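Local coordinates for protein ornithine aminotransferase (Plasmodium falciparum, PDB 3LG0) that probably transfers the delta-amino group of ornithine to 2-oxoglutarate with pyridoxal 5'-phosphate as cofactor, giving glutamate semialdehyde and glutamate on the way to proline, at residues Q328-Q333 with E401-T406; L175-P178 with A184-K187. All coordinates share one frame; numbering follows the deposited sequence.

From the N terminus, the chain first reaches contact 2. Strand 174-177 ends there, a short turn follows, and helix 182-189 folds back on it. The loop closed is very short, with five residues between the segments. Contact 1 comes much later and closes a longer loop. Its 67 intervening residues hold helix 361-370 and strands of the sheet that includes 340-346 and 382-385. The two contacts lie in series, so neither encloses nor crosses the other. The centres of contact 1 and contact 2 are about 36 Å apart. Contact 2 ties an edge strand of the large-domain sheet to its own crossover helix. Contact 1 joins helices 315-333 and 393-412 beside the small-domain sheet.

Contact 1: residues Q328-Q333 with E401-T406; sequences QNLKEQ and EIIVKT
Gln333 and Val404 mark the closest backbone approach of the two helical segments, with their CA atoms 7.1 Å apart. Side chains fill the gap between the helices, at two points. At the buried point, Leu330 meets Ile403. The CD1 methyl of Leu330 does the touching, and it faces two methyls of Ile403. It lies 4.0 Å from CG2 of Ile403. It is 4.2 Å from CD1 of Ile403. The two side chains cross at about a right angle, and one leucine methyl meets both isoleucine methyls. In Ile403, CG1 stands beside the backbone N (chi1 -62°), which turns CG2 to the far side from that nitrogen and against Leu330. The second point is nearer the surface. Here Gln333, the last residue of helix 315-333, crosses Val404. CB of Gln333 is 4.0 Å from CG2 of Val404. Beyond CG the glutamine runs extended (chi2 -166°), which carries its amide end over the same methyl. Val404 thus uses one branch, CG2, for both the stem and the end of Gln333. Leu330 and Ile403 both also touch Leu385 of strand 382-385, and Ile403 reaches Phe368 of helix 361-370. The leucine and isoleucine therefore belong to a shared hydrophobic cluster, while Gln333 lies at its solvent-facing margin. This is helix-helix packing next to a beta-sheet, as in the C-terminal domain of class-III aminotransferases, and it lies away from the lysine expected to carry the cofactor.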
loop_
_atom_site.group_PDB
_atom_site.type_symbol
_atom_site.label_atom_id
_atom_site.label_comp_id
_atom_site.label_asym_id
_atom_site.label_seq_id
_atom_site.Cartn_x
_atom_site.Cartn_y
_atom_site.Cartn_z
ATOM N N GLN A 328 5.224 6.169 -35.249
ATOM C CA GLN A 328 5.117 6.841 -36.544
ATOM C C GLN A 328 4.427 5.926 -37.546
ATOM O O GLN A 328 3.518 6.352 -38.255
ATOM C CB GLN A 328 6.491 7.282 -37.071
ATOM C CG GLN A 328 6.427 8.113 -38.360
ATOM C CD GLN A 328 5.630 9.417 -38.204
ATOM O OE1 GLN A 328 5.843 10.192 -37.260
ATOM N NE2 GLN A 328 4.718 9.670 -39.143
ATOM N N ASN A 329 4.872 4.674 -37.589
ATOM C CA ASN A 329 4.278 3.656 -38.440
ATOM C C ASN A 329 2.775 3.487 -38.152
ATOM O O ASN A 329 1.967 3.255 -39.056
ATOM C CB ASN A 329 5.042 2.338 -38.256
ATOM C CG ASN A 329 4.485 1.210 -39.104
ATOM O OD1 ASN A 329 3.716 1.435 -40.046
ATOM N ND2 ASN A 329 4.875 -0.019 -38.773
ATOM N N LEU A 330 2.401 3.624 -36.885
ATOM C CA LEU A 330 1.002 3.550 -36.492
ATOM C C LEU A 330 0.251 4.790 -36.963
ATOM O O LEU A 330 -0.857 4.694 -37.488
ATOM C CB LEU A 330 0.900 3.410 -34.978
ATOM C CG LEU A 330 -0.362 2.841 -34.338
ATOM C CD1 LEU A 330 -0.637 1.451 -34.850
ATOM C CD2 LEU A 330 -0.208 2.816 -32.829
ATOM N N LYS A 331 0.862 5.957 -36.781
ATOM C CA LYS A 331 0.269 7.216 -37.227
ATOM C C LYS A 331 0.004 7.197 -38.736
ATOM O O LYS A 331 -0.999 7.739 -39.222
ATOM C CB LYS A 331 1.203 8.370 -36.895
ATOM C CG LYS A 331 0.698 9.737 -37.313
ATOM C CD LYS A 331 1.537 10.817 -36.650
ATOM C CE LYS A 331 1.003 12.210 -36.918
ATOM N NZ LYS A 331 1.329 12.660 -38.287
ATOM N N GLU A 332 0.923 6.571 -39.464
ATOM C CA GLU A 332 0.815 6.428 -40.904
ATOM C C GLU A 332 -0.332 5.509 -41.318
ATOM O O GLU A 332 -1.167 5.889 -42.147
ATOM C CB GLU A 332 2.141 5.932 -41.497
ATOM C CG GLU A 332 2.902 6.991 -42.276
ATOM C CD GLU A 332 2.213 7.345 -43.595
ATOM O OE1 GLU A 332 1.975 8.547 -43.858
ATOM O OE2 GLU A 332 1.896 6.413 -44.368
ATOM N N GLN A 333 -0.381 4.309 -40.740
ATOM C CA GLN A 333 -1.370 3.315 -41.156
ATOM C C GLN A 333 -2.791 3.667 -40.755
ATOM O O GLN A 333 -3.733 3.039 -41.221
ATOM C CB GLN A 333 -0.999 1.928 -40.641
ATOM C CG GLN A 333 0.342 1.435 -41.169
ATOM C CD GLN A 333 0.547 -0.042 -40.942
ATOM O OE1 GLN A 333 1.639 -0.479 -40.581
ATOM N NE2 GLN A 333 -0.507 -0.826 -41.153
ATOM N N GLU A 401 -0.501 -4.864 -36.743
ATOM C CA GLU A 401 -1.526 -5.499 -37.580
ATOM C C GLU A 401 -2.827 -5.532 -36.790
ATOM O O GLU A 401 -3.900 -5.207 -37.303
ATOM C CB GLU A 401 -1.142 -6.939 -37.949
ATOM C CG GLU A 401 0.239 -7.119 -38.560
ATOM C CD GLU A 401 0.216 -7.143 -40.078
ATOM O OE1 GLU A 401 -0.454 -6.274 -40.678
ATOM O OE2 GLU A 401 0.871 -8.029 -40.672
ATOM N N ILE A 402 -2.710 -5.934 -35.527
ATOM C CA ILE A 402 -3.869 -6.136 -34.682
ATOM C C ILE A 402 -4.607 -4.833 -34.459
ATOM O O ILE A 402 -5.820 -4.773 -34.625
ATOM C CB ILE A 402 -3.472 -6.782 -33.348
ATOM C CG1 ILE A 402 -2.989 -8.213 -33.587
ATOM C CG2 ILE A 402 -4.637 -6.758 -32.369
ATOM C CD1 ILE A 402 -2.457 -8.914 -32.347
ATOM N N ILE A 403 -3.873 -3.790 -34.083
ATOM C CA ILE A 403 -4.456 -2.463 -33.907
ATOM C C ILE A 403 -5.141 -1.940 -35.179
ATOM O O ILE A 403 -6.254 -1.407 -35.124
ATOM C CB ILE A 403 -3.397 -1.445 -33.442
ATOM C CG1 ILE A 403 -2.829 -1.865 -32.087
ATOM C CG2 ILE A 403 -3.998 -0.057 -33.367
ATOM C CD1 ILE A 403 -1.624 -1.090 -31.673
ATOM N N VAL A 404 -4.474 -2.089 -36.321
ATOM C CA VAL A 404 -5.025 -1.619 -37.586
ATOM C C VAL A 404 -6.324 -2.359 -37.949
ATOM O O VAL A 404 -7.337 -1.743 -38.298
ATOM C CB VAL A 404 -3.994 -1.773 -38.722
ATOM C CG1 VAL A 404 -4.623 -1.443 -40.069
ATOM C CG2 VAL A 404 -2.804 -0.883 -38.467
ATOM N N LYS A 405 -6.284 -3.683 -37.846
ATOM C CA LYS A 405 -7.448 -4.530 -38.117
ATOM C C LYS A 405 -8.641 -4.180 -37.221
ATOM O O LYS A 405 -9.790 -4.233 -37.667
ATOM C CB LYS A 405 -7.059 -6.004 -37.939
ATOM C CG LYS A 405 -8.205 -6.996 -38.064
ATOM C CD LYS A 405 -7.714 -8.411 -37.750
ATOM C CE LYS A 405 -8.858 -9.407 -37.741
ATOM N NZ LYS A 405 -8.400 -10.707 -37.184
ATOM N N THR A 406 -8.366 -3.814 -35.965
ATOM C CA THR A 406 -9.432 -3.520 -34.997
ATOM C C THR A 406 -10.060 -2.161 -35.277
ATOM O O THR A 406 -11.281 -2.014 -35.238
ATOM C CB THR A 406 -8.939 -3.569 -33.519
ATOM O OG1 THR A 406 -8.398 -4.861 -33.224
ATOM C CG2 THR A 406 -10.090 -3.282 -32.532
#

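Contact 2: residues L175-P178 with A184-K187; sequences LKVP and ALEK
Val177, the last residue of strand 174-177, points its side chain at Ala184 and Leu185 of helix 182-189. The CA atoms of Val177 and Ala184 are 6.2 Å apart. Starting at the branch point, CB of Val177 faces CB of Ala184 at 4.5 Å. From there the two methyls part. CG1 is anti to the carbonyl carbon (chi1 -61°) and goes to the helix backbone. It lies 3.7 Å from the carbonyl O of Ala184. It also comes within 4.4 Å of CA of Leu185. CG2 sits between the backbone N and the carbonyl carbon, and from there it meets the leucine side chain, 4.5 Å from CD1 of Leu185. One valine thus spans an alanine methyl, a stretch of helix backbone and a leucine branch. Pro178 extends the patch beyond the strand end. Its ring carbon CD is 3.8 Å from CB of Ala184, so the alanine methyl is touched by the ring and also faces Val177. The side chain of Ala184 is a single methyl, which probably lets the helix backbone come close to the strand. Asp181 OD1 is hydrogen-bonded to Ala184 N in the first turn of the helix. Val177 also touches Ile141 of the adjoining strand 139-143, while Leu185 packs on Phe197 and Val219. The chain runs from strand 174-177 through helix 182-189 to strand 194-199, which is parallel to it with strand 139-143 between. That is a beta-alpha-beta crossover, at the edge of the seven-stranded sheet in the large domain of fold-type I pyridoxal-phosphate enzymes.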
loop_
_atom_site.group_PDB
_atom_site.type_symbol
_atom_site.label_atom_id
_atom_site.label_comp_id
_atom_site.label_asym_id
_atom_site.label_seq_id
_atom_site.Cartn_x
_atom_site.Cartn_y
_atom_site.Cartn_z
ATOM N N LEU A 175 -3.185 24.651 -6.231
ATOM C CA LEU A 175 -3.437 25.591 -7.308
ATOM C C LEU A 175 -3.327 24.838 -8.615
ATOM O O LEU A 175 -2.332 24.162 -8.865
ATOM C CB LEU A 175 -2.415 26.736 -7.283
ATOM C CG LEU A 175 -2.289 27.578 -6.006
ATOM C CD1 LEU A 175 -1.219 28.646 -6.184
ATOM C CD2 LEU A 175 -3.612 28.209 -5.592
ATOM N N LYS A 176 -4.347 24.956 -9.455
ATOM C CA LYS A 176 -4.375 24.203 -10.705
ATOM C C LYS A 176 -4.090 25.074 -11.920
ATOM O O LYS A 176 -4.748 26.082 -12.140
ATOM C CB LYS A 176 -5.710 23.472 -10.860
ATOM C CG LYS A 176 -5.887 22.315 -9.885
ATOM C CD LYS A 176 -6.996 21.364 -10.322
ATOM C CE LYS A 176 -7.136 20.194 -9.351
ATOM N NZ LYS A 176 -8.163 19.211 -9.800
ATOM N N VAL A 177 -3.092 24.678 -12.696
ATOM C CA VAL A 177 -2.789 25.326 -13.954
ATOM C C VAL A 177 -2.896 24.332 -15.110
ATOM O O VAL A 177 -2.788 23.123 -14.914
ATOM C CB VAL A 177 -1.370 25.896 -13.953
ATOM C CG1 VAL A 177 -1.219 26.943 -12.857
ATOM C CG2 VAL A 177 -0.346 24.770 -13.801
ATOM N N PRO A 178 -3.117 24.841 -16.325
ATOM C CA PRO A 178 -3.123 23.955 -17.491
ATOM C C PRO A 178 -1.741 23.365 -17.729
ATOM O O PRO A 178 -0.738 24.013 -17.437
ATOM C CB PRO A 178 -3.491 24.899 -18.644
ATOM C CG PRO A 178 -4.224 26.026 -17.988
ATOM C CD PRO A 178 -3.556 26.208 -16.655
ATOM N N ALA A 184 0.714 30.446 -17.700
ATOM C CA ALA A 184 -0.200 30.246 -16.584
ATOM C C ALA A 184 0.559 29.790 -15.339
ATOM O O ALA A 184 0.143 30.064 -14.210
ATOM C CB ALA A 184 -1.273 29.243 -16.953
ATOM N N LEU A 185 1.673 29.098 -15.559
ATOM C CA LEU A 185 2.483 28.575 -14.468
ATOM C C LEU A 185 3.163 29.722 -13.725
ATOM O O LEU A 185 2.926 29.916 -12.528
ATOM C CB LEU A 185 3.511 27.553 -14.976
ATOM C CG LEU A 185 4.475 26.970 -13.933
ATOM C CD1 LEU A 185 3.724 26.318 -12.787
ATOM C CD2 LEU A 185 5.444 25.987 -14.564
ATOM N N GLU A 186 3.992 30.492 -14.431
ATOM C CA GLU A 186 4.685 31.621 -13.810
ATOM C C GLU A 186 3.703 32.558 -13.111
ATOM O O GLU A 186 4.003 33.113 -12.059
ATOM C CB GLU A 186 5.523 32.389 -14.829
ATOM C CG GLU A 186 6.288 33.546 -14.207
ATOM C CD GLU A 186 7.148 34.300 -15.201
ATOM O OE1 GLU A 186 7.193 33.898 -16.381
ATOM O OE2 GLU A 186 7.783 35.298 -14.795
ATOM N N LYS A 187 2.522 32.716 -13.689
ATOM C CA LYS A 187 1.484 33.539 -13.082
ATOM C C LYS A 187 1.158 33.055 -11.670
ATOM O O LYS A 187 0.879 33.856 -10.774
ATOM C CB LYS A 187 0.226 33.505 -13.952
ATOM C CG LYS A 187 -0.753 34.644 -13.733
ATOM C CD LYS A 187 -2.072 34.339 -14.433
ATOM C CE LYS A 187 -2.817 35.601 -14.834
ATOM N NZ LYS A 187 -2.183 36.297 -15.996
#